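Local structure of putative phosphohistidine phosphatase, SixA (Nakamurella multipartita, 4HBZ) at residues G18-V23 / G166-L171; L22-H27 / A160-T165; Q54-H59 / T81-Q86; V63-C68 / A110-V115. The protein probably removes phosphate from phosphohistidine in proteins, as a SixA-like member of the phosphoglycerate-mutase-like branch of the histidine phosphatase superfamily. All blocks are in the same frame, centred on the assembly; numbering follows the deposited sequence. Where two conformers were deposited one is given.

Interaction 1: residues G18-V23 / G166-L171; sequences GARTLV and GAWADL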
loop_
_atom_site.group_PDB
_atom_site.type_symbol
_atom_site.label_atom_id
_atom_site.label_comp_id
_atom_site.label_asym_id
_atom_site.label_seq_id
_atom_site.Cartn_x
_atom_site.Cartn_y
_atom_site.Cartn_z
ATOM N N GLY A 18 14.668 -14.854 1.832
ATOM C CA GLY A 18 13.370 -14.610 2.332
ATOM C C GLY A 18 12.755 -13.388 1.671
ATOM O O GLY A 18 13.471 -12.459 1.253
ATOM N N ALA A 19 11.463 -13.416 1.543
ATOM C CA ALA A 19 10.736 -12.362 0.887
ATOM C C ALA A 19 10.103 -11.437 1.914
ATOM O O ALA A 19 9.622 -11.868 2.982
ATOM C CB ALA A 19 9.661 -12.974 0.043
ATOM N N ARG A 20 10.033 -10.181 1.561
ATOM C CA ARG A 20 9.339 -9.172 2.326
ATOM C C ARG A 20 7.984 -8.924 1.699
ATOM O O ARG A 20 7.822 -9.130 0.481
ATOM C CB ARG A 20 10.170 -7.907 2.323
ATOM C CG ARG A 20 11.399 -8.053 3.177
ATOM C CD ARG A 20 12.341 -6.898 2.972
ATOM N NE ARG A 20 13.514 -7.124 3.794
ATOM C CZ ARG A 20 14.483 -7.965 3.447
ATOM N NH1 ARG A 20 14.388 -8.674 2.309
ATOM N NH2 ARG A 20 15.521 -8.123 4.240
ATOM N N THR A 21 7.010 -8.513 2.518
ATOM C CA THR A 21 5.634 -8.302 2.058
ATOM C C THR A 21 5.277 -6.834 2.171
ATOM O O THR A 21 5.436 -6.235 3.234
ATOM C CB THR A 21 4.651 -9.106 2.898
ATOM O OG1 THR A 21 4.972 -10.531 2.796
ATOM C CG2 THR A 21 3.243 -8.864 2.500
ATOM N N LEU A 22 4.849 -6.285 1.065
ATOM C CA LEU A 22 4.422 -4.909 0.971
ATOM C C LEU A 22 2.951 -4.808 0.658
ATOM O O LEU A 22 2.469 -5.462 -0.269
ATOM C CB LEU A 22 5.194 -4.211 -0.150
ATOM C CG LEU A 22 4.851 -2.766 -0.416
ATOM C CD1 LEU A 22 5.188 -1.896 0.774
ATOM C CD2 LEU A 22 5.573 -2.239 -1.674
ATOM N N VAL A 23 2.204 -4.048 1.444
ATOM C CA VAL A 23 0.777 -3.856 1.223
ATOM C C VAL A 23 0.583 -2.377 0.869
ATOM O O VAL A 23 0.974 -1.490 1.659
ATOM C CB VAL A 23 -0.077 -4.194 2.455
ATOM C CG1 VAL A 23 -1.550 -4.024 2.097
ATOM C CG2 VAL A 23 0.200 -5.627 2.886
ATOM N N GLY A 166 14.231 -8.076 -2.409
ATOM C CA GLY A 166 15.152 -6.979 -2.129
ATOM C C GLY A 166 14.953 -6.407 -0.751
ATOM O O GLY A 166 13.869 -6.517 -0.135
ATOM N N ALA A 167 16.007 -5.829 -0.205
ATOM C CA ALA A 167 15.894 -4.994 0.996
ATOM C C ALA A 167 14.942 -3.852 0.755
ATOM O O ALA A 167 14.787 -3.359 -0.401
ATOM C CB ALA A 167 17.267 -4.429 1.304
ATOM N N TRP A 168 14.287 -3.338 1.796
ATOM C CA TRP A 168 13.424 -2.182 1.606
ATOM C C TRP A 168 14.117 -1.007 0.914
ATOM O O TRP A 168 13.492 -0.335 0.080
ATOM C CB TRP A 168 12.765 -1.712 2.916
ATOM C CG TRP A 168 11.825 -2.713 3.505
ATOM C CD1 TRP A 168 11.964 -3.357 4.668
ATOM C CD2 TRP A 168 10.614 -3.220 2.882
ATOM N NE1 TRP A 168 10.887 -4.206 4.862
ATOM C CE2 TRP A 168 10.055 -4.163 3.777
ATOM C CE3 TRP A 168 9.974 -2.976 1.684
ATOM C CZ2 TRP A 168 8.833 -4.791 3.502
ATOM C CZ3 TRP A 168 8.774 -3.640 1.397
ATOM C CH2 TRP A 168 8.241 -4.532 2.305
ATOM N N ALA A 169 15.369 -0.731 1.264
ATOM C CA ALA A 169 16.052 0.385 0.689
ATOM C C ALA A 169 16.183 0.267 -0.851
ATOM O O ALA A 169 16.293 1.270 -1.581
ATOM C CB ALA A 169 17.396 0.564 1.346
ATOM N N ASP A 170 16.159 -0.990 -1.326
ATOM C CA ASP A 170 16.431 -1.283 -2.718
ATOM C C ASP A 170 15.154 -1.483 -3.527
ATOM O O ASP A 170 15.229 -1.880 -4.652
ATOM C CB ASP A 170 17.265 -2.581 -2.790
ATOM C CG ASP A 170 18.702 -2.403 -2.238
ATOM O OD1 ASP A 170 19.120 -1.245 -2.140
ATOM O OD2 ASP A 170 19.381 -3.403 -2.044
ATOM N N LEU A 171 13.993 -1.224 -2.932
ATOM C CA LEU A 171 12.734 -1.555 -3.571
ATOM C C LEU A 171 12.562 -0.976 -4.946
ATOM O O LEU A 171 12.062 -1.649 -5.863
ATOM C CB LEU A 171 11.583 -1.200 -2.598
ATOM C CG LEU A 171 10.188 -1.504 -2.987
ATOM C CD1 LEU A 171 9.916 -2.974 -3.163
ATOM C CD2 LEU A 171 9.263 -0.889 -1.938
#
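The aliphatic run of Arg-20 lies over one face of the Trp-168 indole, and this is the tightly packed part of the contact. Its CD sits 3.7 Å from the centroid of the five-membered ring of Trp-168, a CH-pi contact 18° off the ring normal, while CB rests against CZ2 of the benzene half. Extended from CG to NE, the chain of Arg-20 runs on past the indole, and its guanidinium stands at 85° to the ring; any cation-pi attraction is long and at most weak. At the rim of the indole, Trp-168 CH2 comes within 3.4 Å of Thr-21 O and within 3.9 Å of Leu-22 CB. Deeper still, Leu-22 CD2 meets Leu-171 CD2 at 3.9 Å. The outer side is looser: the guanidinium of Arg-20, only partly buried, has Ala-167 CA over one face, and its NH1 is 3.3 Å from Gly-166 O. Replacing Trp-168 by an alanine would probably leave the Arg-20 chain free to swing and Ala-112 O without its donor, since the indole NE1 hydrogen-bonds to that carbonyl. Segment 166-171, which leads into helix 171-174, lies over the start of strand 20-26, with Trp-168 against Val-115 of strand 114-119 and Val-105 of helix 98-106, and Leu-171 reaching Leu-131 of helix 123-138.

Interaction 2: residues L22-H27 / A160-T165; sequences LVLMRH and AVLSTT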
loop_
_atom_site.group_PDB
_atom_site.type_symbol
_atom_site.label_atom_id
_atom_site.label_comp_id
_atom_site.label_asym_id
_atom_site.label_seq_id
_atom_site.Cartn_x
_atom_site.Cartn_y
_atom_site.Cartn_z
ATOM N N LEU A 22 4.849 -6.285 1.065
ATOM C CA LEU A 22 4.422 -4.909 0.971
ATOM C C LEU A 22 2.951 -4.808 0.658
ATOM O O LEU A 22 2.469 -5.462 -0.269
ATOM C CB LEU A 22 5.194 -4.211 -0.150
ATOM C CG LEU A 22 4.851 -2.766 -0.416
ATOM C CD1 LEU A 22 5.188 -1.896 0.774
ATOM C CD2 LEU A 22 5.573 -2.239 -1.674
ATOM N N VAL A 23 2.204 -4.048 1.444
ATOM C CA VAL A 23 0.777 -3.856 1.223
ATOM C C VAL A 23 0.583 -2.377 0.869
ATOM O O VAL A 23 0.974 -1.490 1.659
ATOM C CB VAL A 23 -0.077 -4.194 2.455
ATOM C CG1 VAL A 23 -1.550 -4.024 2.097
ATOM C CG2 VAL A 23 0.200 -5.627 2.886
ATOM N N LEU A 24 0.049 -2.125 -0.311
ATOM C CA LEU A 24 -0.231 -0.797 -0.795
ATOM C C LEU A 24 -1.731 -0.559 -0.773
ATOM O O LEU A 24 -2.437 -1.203 -1.538
ATOM C CB LEU A 24 0.331 -0.588 -2.187
ATOM C CG LEU A 24 1.823 -0.695 -2.413
ATOM C CD1 LEU A 24 2.178 -0.526 -3.860
ATOM C CD2 LEU A 24 2.542 0.304 -1.490
HETATM N N MSE A 25 -2.222 0.335 0.087
HETATM C CA MSE A 25 -3.647 0.544 0.294
HETATM C C MSE A 25 -4.031 1.927 -0.072
HETATM O O MSE A 25 -3.422 2.905 0.383
HETATM C CB MSE A 25 -3.983 0.253 1.768
HETATM C CG MSE A 25 -5.485 0.352 1.976
HETATM SE SE MSE A 25 -5.955 -0.361 3.751
HETATM C CE MSE A 25 -7.933 -0.300 3.503
ATOM N N ARG A 26 -5.135 2.030 -0.791
ATOM C CA ARG A 26 -5.808 3.326 -0.988
ATOM C C ARG A 26 -6.841 3.502 0.130
ATOM O O ARG A 26 -7.599 2.571 0.442
ATOM C CB ARG A 26 -6.505 3.352 -2.361
ATOM C CG ARG A 26 -7.268 4.642 -2.609
ATOM C CD ARG A 26 -7.982 4.591 -3.937
ATOM N NE ARG A 26 -8.690 5.837 -4.201
ATOM C CZ ARG A 26 -9.427 6.050 -5.298
ATOM N NH1 ARG A 26 -9.541 5.148 -6.227
ATOM N NH2 ARG A 26 -9.975 7.250 -5.484
ATOM N N HIS A 27 -6.858 4.672 0.746
ATOM C CA HIS A 27 -7.829 4.947 1.801
ATOM C C HIS A 27 -9.248 4.613 1.330
ATOM O O HIS A 27 -9.582 4.696 0.146
ATOM C CB HIS A 27 -7.778 6.404 2.271
ATOM C CG HIS A 27 -8.165 7.386 1.232
ATOM N ND1 HIS A 27 -9.473 7.639 0.878
ATOM C CD2 HIS A 27 -7.393 8.161 0.419
ATOM C CE1 HIS A 27 -9.488 8.510 -0.105
ATOM N NE2 HIS A 27 -8.243 8.851 -0.398
ATOM N N ALA A 160 -3.272 -3.800 -2.560
ATOM C CA ALA A 160 -2.432 -4.777 -3.285
ATOM C C ALA A 160 -1.370 -5.328 -2.370
ATOM O O ALA A 160 -0.821 -4.588 -1.516
ATOM C CB ALA A 160 -1.754 -4.107 -4.475
ATOM N N VAL A 161 -1.131 -6.613 -2.480
ATOM C CA VAL A 161 -0.125 -7.300 -1.707
ATOM C C VAL A 161 0.971 -7.737 -2.669
ATOM O O VAL A 161 0.701 -8.410 -3.672
ATOM C CB VAL A 161 -0.680 -8.546 -1.000
ATOM C CG1 VAL A 161 0.416 -9.236 -0.157
ATOM C CG2 VAL A 161 -1.906 -8.211 -0.155
ATOM N N LEU A 162 2.198 -7.289 -2.386
ATOM C CA LEU A 162 3.344 -7.583 -3.203
ATOM C C LEU A 162 4.454 -8.209 -2.375
ATOM O O LEU A 162 4.468 -8.068 -1.172
ATOM C CB LEU A 162 3.871 -6.319 -3.888
ATOM C CG LEU A 162 2.850 -5.519 -4.692
ATOM C CD1 LEU A 162 2.289 -4.369 -3.879
ATOM C CD2 LEU A 162 3.446 -5.006 -5.998
ATOM N N SER A 163 5.359 -8.919 -3.044
ATOM C CA SER A 163 6.442 -9.593 -2.381
ATOM C C SER A 163 7.732 -9.227 -3.108
ATOM O O SER A 163 7.794 -9.221 -4.351
ATOM C CB SER A 163 6.212 -11.101 -2.474
ATOM O OG SER A 163 7.214 -11.755 -1.780
ATOM N N THR A 164 8.779 -9.006 -2.308
ATOM C CA THR A 164 10.115 -8.668 -2.861
ATOM C C THR A 164 11.179 -9.438 -2.110
ATOM O O THR A 164 11.120 -9.593 -0.877
ATOM C CB THR A 164 10.395 -7.164 -2.859
ATOM O OG1 THR A 164 11.634 -6.889 -3.566
ATOM C CG2 THR A 164 10.490 -6.577 -1.501
ATOM N N THR A 165 12.228 -9.829 -2.826
ATOM C CA THR A 165 13.396 -10.329 -2.151
ATOM C C THR A 165 14.424 -9.260 -1.867
ATOM O O THR A 165 15.397 -9.559 -1.149
ATOM C CB THR A 165 14.052 -11.483 -2.899
ATOM O OG1 THR A 165 14.442 -11.053 -4.210
ATOM C CG2 THR A 165 13.092 -12.671 -2.939
#
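Leu-22 and Leu-24 pair with Leu-162 and Ala-160 in an antiparallel strand contact, buried near the centre of the chain, where strand 20-26 meets strand 159-164. The short segments 22-26 and 160-164 approach to 4.8 Å between axes, with their directions 153° apart. Four backbone hydrogen bonds join them in two hydrogen-bonded pairs. Leu-22 N donates to Leu-162 O at 2.9 Å and Leu-162 N returns a bond to Leu-22 O at 2.8 Å; Leu-24 and Ala-160 repeat the exchange, Leu-24 N to Ala-160 O at 2.9 Å and Ala-160 N to Leu-24 O. Between them Val-23 and Val-161 form the non-hydrogen-bonded pair, and Val-23 CA lies 3.3 Å from Ala-160 O in a CA-H...O contact. In the mixed sheet of this histidine phosphatase fold, strand 20-26 has the parallel strand 114-119 on its other edge, so the antiparallel part of the sheet begins at this pairing. The strand ends at Arg-26 and is followed at once by His-27, the arginine-histidine pair that in this superfamily belongs to the catalytic motif; the His-27 ring meets that of His-120. On the face carrying the leucines, Leu-24 CD1 touches Leu-162 CD1 at 3.8 Å, the two side chains crossing at about a right angle. CG of Leu-24 lies anti to the carbonyl carbon (chi1 -62°), and from there its methyl meets that of a diagonal rather than a directly paired neighbour. Helix 123-138 covers this face, Leu-24 packing on Ile-124 and Thr-127, and Leu-162 on Val-132.

Interaction 3: residues Q54-H59 / T81-Q86; sequences QWLRGH and TGISAQ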
loop_
_atom_site.group_PDB
_atom_site.type_symbol
_atom_site.label_atom_id
_atom_site.label_comp_id
_atom_site.label_asym_id
_atom_site.label_seq_id
_atom_site.Cartn_x
_atom_site.Cartn_y
_atom_site.Cartn_z
ATOM N N GLN A 54 -9.614 -6.759 8.790
ATOM C CA GLN A 54 -9.918 -8.122 9.177
ATOM C C GLN A 54 -9.262 -9.128 8.253
ATOM O O GLN A 54 -8.743 -10.155 8.679
ATOM C CB GLN A 54 -11.444 -8.299 9.261
ATOM C CG GLN A 54 -11.992 -7.577 10.504
ATOM C CD GLN A 54 -13.499 -7.460 10.532
ATOM O OE1 GLN A 54 -14.165 -7.898 9.589
ATOM N NE2 GLN A 54 -14.046 -6.868 11.562
ATOM N N TRP A 55 -9.279 -8.841 6.952
ATOM C CA TRP A 55 -8.637 -9.691 5.955
ATOM C C TRP A 55 -7.151 -9.710 6.167
ATOM O O TRP A 55 -6.560 -10.775 6.264
ATOM C CB TRP A 55 -8.983 -9.244 4.529
ATOM C CG TRP A 55 -8.539 -10.296 3.516
ATOM C CD1 TRP A 55 -9.319 -11.214 2.973
ATOM C CD2 TRP A 55 -7.243 -10.458 2.960
ATOM N NE1 TRP A 55 -8.597 -12.000 2.137
ATOM C CE2 TRP A 55 -7.319 -11.543 2.085
ATOM C CE3 TRP A 55 -6.035 -9.810 3.112
ATOM C CZ2 TRP A 55 -6.183 -12.006 1.379
ATOM C CZ3 TRP A 55 -4.924 -10.267 2.408
ATOM C CH2 TRP A 55 -5.033 -11.355 1.571
ATOM N N LEU A 56 -6.541 -8.543 6.289
ATOM C CA LEU A 56 -5.076 -8.432 6.490
ATOM C C LEU A 56 -4.637 -9.182 7.737
ATOM O O LEU A 56 -3.669 -9.940 7.675
ATOM C CB LEU A 56 -4.654 -6.967 6.592
ATOM C CG LEU A 56 -4.726 -6.195 5.266
ATOM C CD1 LEU A 56 -4.654 -4.695 5.521
ATOM C CD2 LEU A 56 -3.672 -6.664 4.282
ATOM N N ARG A 57 -5.348 -8.992 8.849
ATOM C CA ARG A 57 -4.954 -9.652 10.091
ATOM C C ARG A 57 -5.214 -11.162 10.088
ATOM O O ARG A 57 -4.631 -11.898 10.871
ATOM C CB ARG A 57 -5.614 -8.983 11.293
ATOM C CG ARG A 57 -5.077 -7.580 11.522
ATOM C CD ARG A 57 -5.676 -6.896 12.722
ATOM N NE ARG A 57 -7.029 -6.380 12.498
ATOM C CZ ARG A 57 -8.165 -6.945 12.855
ATOM N NH1 ARG A 57 -9.307 -6.309 12.593
ATOM N NH2 ARG A 57 -8.191 -8.088 13.513
ATOM N N GLY A 58 -6.102 -11.631 9.222
ATOM C CA GLY A 58 -6.365 -13.040 9.110
ATOM C C GLY A 58 -5.529 -13.785 8.108
ATOM O O GLY A 58 -5.441 -15.018 8.181
ATOM N N HIS A 59 -4.929 -13.081 7.151
ATOM C CA HIS A 59 -4.290 -13.724 6.015
ATOM C C HIS A 59 -2.824 -13.436 5.767
ATOM O O HIS A 59 -2.133 -14.246 5.127
ATOM C CB HIS A 59 -5.034 -13.374 4.719
ATOM C CG HIS A 59 -6.384 -13.963 4.630
ATOM N ND1 HIS A 59 -7.513 -13.363 5.148
ATOM C CD2 HIS A 59 -6.801 -15.144 4.122
ATOM C CE1 HIS A 59 -8.565 -14.131 4.932
ATOM N NE2 HIS A 59 -8.158 -15.205 4.294
ATOM N N THR A 81 -8.708 -0.478 10.504
ATOM C CA THR A 81 -8.132 -1.792 10.241
ATOM C C THR A 81 -7.840 -2.551 11.488
ATOM O O THR A 81 -7.674 -3.781 11.448
ATOM C CB THR A 81 -6.801 -1.751 9.422
ATOM O OG1 THR A 81 -5.778 -1.169 10.231
ATOM C CG2 THR A 81 -6.903 -1.100 8.122
ATOM N N GLY A 82 -7.677 -1.864 12.610
ATOM C CA GLY A 82 -7.318 -2.529 13.833
ATOM C C GLY A 82 -5.885 -3.024 13.946
ATOM O O GLY A 82 -5.564 -3.776 14.890
ATOM N N ILE A 83 -5.048 -2.662 12.972
ATOM C CA ILE A 83 -3.642 -2.985 12.977
ATOM C C ILE A 83 -2.878 -2.114 13.960
ATOM O O ILE A 83 -2.948 -0.874 13.875
ATOM C CB ILE A 83 -3.124 -2.853 11.549
ATOM C CG1 ILE A 83 -3.758 -3.953 10.655
ATOM C CG2 ILE A 83 -1.585 -2.981 11.462
ATOM C CD1 ILE A 83 -3.586 -3.754 9.162
ATOM N N SER A 84 -2.190 -2.773 14.886
ATOM C CA SER A 84 -1.340 -2.141 15.873
ATOM C C SER A 84 0.073 -2.413 15.374
ATOM O O SER A 84 0.529 -3.565 15.302
ATOM C CB SER A 84 -1.600 -2.751 17.265
ATOM O OG SER A 84 -0.779 -2.170 18.260
ATOM N N ALA A 85 0.759 -1.365 14.978
ATOM C CA ALA A 85 2.127 -1.487 14.510
ATOM C C ALA A 85 2.752 -0.125 14.732
ATOM O O ALA A 85 2.079 0.800 15.131
ATOM C CB ALA A 85 2.168 -1.879 13.040
ATOM N N GLN A 86 4.022 0.010 14.498
ATOM C CA GLN A 86 4.597 1.350 14.580
ATOM C C GLN A 86 4.153 2.106 13.322
ATOM O O GLN A 86 4.179 1.532 12.240
ATOM C CB GLN A 86 6.109 1.315 14.731
ATOM C CG GLN A 86 6.897 0.509 13.735
ATOM C CD GLN A 86 8.432 0.523 14.024
ATOM O OE1 GLN A 86 9.096 1.547 13.854
ATOM N NE2 GLN A 86 8.981 -0.620 14.452
#
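Arg-57, in the last turns of helix 43-59, faces the chain where it leaves helix 72-81: Gly-82 is the first residue to depart from helical angles, with a positive phi of 73°, and Arg-57 and Ile-83 have their CA atoms 7.4 Å apart. The guanidinium of Arg-57 grips the carbonyl of Thr-81 side-on, with two nitrogens on one oxygen. Its NE gives the shorter and straighter bond, 2.9 Å to Thr-81 O, lying in the carbonyl plane; its NH1 reaches the same Thr-81 O at 3.2 Å but from above that plane. The oxygen in turn lies at the edge of the guanidinium, close to its plane. A bend at chi3 (-77°) turns the arginine's end toward this carbonyl, while its earlier CG packs 4.0 Å from Ile-83 CG1. Farther in, methyl meets methyl where Leu-56 CD1 touches Ile-83 CD1 at 3.9 Å, the side chains crossing at about a right angle. The turn is also braced from within: Ile-83 N donates to Thr-81 OG1 at 3.2 Å, an ST turn, and the same hydroxyl bonds to Leu-78 O in the helix behind it. The chemistry is that of a charged donor on a carbonyl near a helix end, where the helix dipole would be expected to make the oxygen a favourable acceptor; the paired bonds and the apolar contacts of Ile-83 join the C-terminal end of helix 43-59 to the chain leaving helix 72-81.

Interaction 4: residues V63-C68 / A110-V115; sequences VDVVVC and ADASTV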
loop_
_atom_site.group_PDB
_atom_site.type_symbol
_atom_site.label_atom_id
_atom_site.label_comp_id
_atom_site.label_asym_id
_atom_site.label_seq_id
_atom_site.Cartn_x
_atom_site.Cartn_y
_atom_site.Cartn_z
ATOM N N VAL A 63 1.572 -6.874 10.470
ATOM C CA VAL A 63 2.271 -5.715 9.918
ATOM C C VAL A 63 3.288 -5.224 10.960
ATOM O O VAL A 63 2.985 -5.037 12.126
ATOM C CB VAL A 63 1.275 -4.608 9.512
ATOM C CG1 VAL A 63 1.986 -3.304 9.209
ATOM C CG2 VAL A 63 0.430 -5.057 8.333
ATOM N N ASP A 64 4.508 -4.918 10.487
ATOM C CA ASP A 64 5.559 -4.407 11.366
ATOM C C ASP A 64 5.609 -2.889 11.415
ATOM O O ASP A 64 5.884 -2.296 12.475
ATOM C CB ASP A 64 6.940 -4.931 10.989
ATOM C CG ASP A 64 7.005 -6.438 11.046
ATOM O OD1 ASP A 64 6.754 -6.995 12.165
ATOM O OD2 ASP A 64 7.241 -7.073 9.986
ATOM N N VAL A 65 5.376 -2.263 10.266
ATOM C CA VAL A 65 5.532 -0.812 10.097
ATOM C C VAL A 65 4.458 -0.310 9.134
ATOM O O VAL A 65 4.185 -0.960 8.123
ATOM C CB VAL A 65 6.928 -0.486 9.518
ATOM C CG1 VAL A 65 7.103 0.989 9.272
ATOM C CG2 VAL A 65 8.021 -1.015 10.448
ATOM N N VAL A 66 3.838 0.822 9.467
ATOM C CA VAL A 66 2.868 1.454 8.580
ATOM C C VAL A 66 3.473 2.814 8.220
ATOM O O VAL A 66 4.032 3.518 9.092
ATOM C CB VAL A 66 1.532 1.699 9.283
ATOM C CG1 VAL A 66 0.526 2.307 8.325
ATOM C CG2 VAL A 66 0.994 0.386 9.809
ATOM N N VAL A 67 3.375 3.146 6.929
ATOM C CA VAL A 67 3.652 4.516 6.430
ATOM C C VAL A 67 2.287 5.051 5.980
ATOM O O VAL A 67 1.620 4.433 5.111
ATOM C CB VAL A 67 4.687 4.570 5.300
ATOM C CG1 VAL A 67 5.095 6.012 5.070
ATOM C CG2 VAL A 67 5.912 3.672 5.616
ATOM N N CYS A 68 1.849 6.181 6.547
ATOM C CA CYS A 68 0.492 6.645 6.364
ATOM C C CYS A 68 0.432 8.136 6.062
ATOM O O CYS A 68 1.061 8.920 6.739
ATOM C CB CYS A 68 -0.301 6.354 7.640
ATOM S SG CYS A 68 -2.093 6.640 7.557
ATOM N N ALA A 110 14.996 -1.730 8.680
ATOM C CA ALA A 110 15.381 -2.650 7.674
ATOM C C ALA A 110 14.898 -4.052 7.960
ATOM O O ALA A 110 14.669 -4.776 7.000
ATOM C CB ALA A 110 16.905 -2.672 7.555
ATOM N N ASP A 111 14.756 -4.444 9.222
ATOM C CA ASP A 111 14.381 -5.813 9.528
ATOM C C ASP A 111 12.861 -6.021 9.505
ATOM O O ASP A 111 12.396 -7.127 9.772
ATOM C CB ASP A 111 14.921 -6.254 10.902
ATOM C CG ASP A 111 16.434 -6.369 10.927
ATOM O OD1 ASP A 111 17.030 -6.591 9.847
ATOM O OD2 ASP A 111 17.018 -6.234 12.036
ATOM N N ALA A 112 12.092 -4.977 9.199
ATOM C CA ALA A 112 10.632 -5.165 9.013
ATOM C C ALA A 112 10.382 -6.206 7.952
ATOM O O ALA A 112 11.020 -6.201 6.891
ATOM C CB ALA A 112 9.944 -3.867 8.635
ATOM N N SER A 113 9.471 -7.130 8.225
ATOM C CA SER A 113 9.114 -8.141 7.241
ATOM C C SER A 113 7.884 -7.753 6.432
ATOM O O SER A 113 7.766 -8.117 5.249
ATOM C CB SER A 113 8.887 -9.490 7.894
ATOM O OG SER A 113 10.034 -9.885 8.618
ATOM N N THR A 114 6.980 -7.012 7.060
ATOM C CA THR A 114 5.681 -6.638 6.447
ATOM C C THR A 114 5.438 -5.145 6.669
ATOM O O THR A 114 5.465 -4.673 7.799
ATOM C CB THR A 114 4.540 -7.465 7.064
ATOM O OG1 THR A 114 4.914 -8.853 7.029
ATOM C CG2 THR A 114 3.231 -7.290 6.359
ATOM N N VAL A 115 5.291 -4.436 5.576
ATOM C CA VAL A 115 5.030 -2.983 5.560
ATOM C C VAL A 115 3.713 -2.662 4.900
ATOM O O VAL A 115 3.431 -3.168 3.841
ATOM C CB VAL A 115 6.173 -2.223 4.869
ATOM C CG1 VAL A 115 5.858 -0.766 4.741
ATOM C CG2 VAL A 115 7.495 -2.438 5.585
HETATM O O HOH W 1 5.674 -9.344 9.717
#
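The carboxylate of Asp-64 is approached by two successive backbone N-H groups, those of Ser-113 and Thr-114, both directed at OD2. Ser-113 N, at 2.8 Å from Asp-64 OD2, comes from above the carboxylate plane, 39° out of it, whereas Thr-114 N, at 2.9 Å from the same oxygen, meets it on the anti side and nearer the plane. A water donates to Asp-64 OD2 as well and accepts from Thr-114 OG1, bridging the two side chains. With CG of Asp-64 anti to its carbonyl carbon (chi1 -59°), the carboxylate reaches across to the bend at Ser-113 while the backbone of the aspartate acts as donor: Asp-64 N gives a bond to Thr-114 O at 2.9 Å, and Val-65 N adds a weak bond to that oxygen at 3.4 Å. Beyond this point the chains become neighbouring parallel strands, Val-65 pairing with Val-115, and Val-115 CA lies 3.4 Å from Val-65 O. Apolar groups fill in beside the polar ones: Val-65 CG2 touches Ala-112 CB at 3.9 Å, and Val-63 CG2 meets Thr-114 CG2 at about a right angle between side chains. An alanine in place of Asp-64 would probably leave the amides of Ser-113 and Thr-114 without their shared acceptor and the bend before strand 114-119 freer to shift. Gathering two N-H groups and a water on one oxygen is likely to favour the ionised carboxylate, and the bonds tie the residues just before and at the start of strand 114-119 to the approach to strand 65-69.

How the interactions relate
From the N terminus, strand 20-26 serves two contacts: interaction 1 joins its start to segment 166-171, and interaction 2 pairs it with strand 159-164, each closing a loop of well over a hundred residues. Interactions 3 and 4 close shorter loops, of about 20 and 40 residues, and both lie within the long ones. Their own segments alternate along the chain, so they cross: helix 43-59 meets the turn at 81-86, while 63-68 pairs with 110-115. The two touch where Gln-86 O probably accepts a hydrogen bond from Val-66 N, between strands 86-90 and 65-69. Strand 114-119 links interaction 4 back to strand 20-26 through Val-23 N and Val-115 O, and Val-23 packs on Leu-56 of interaction 3, tying helix 43-59 to the central sheet.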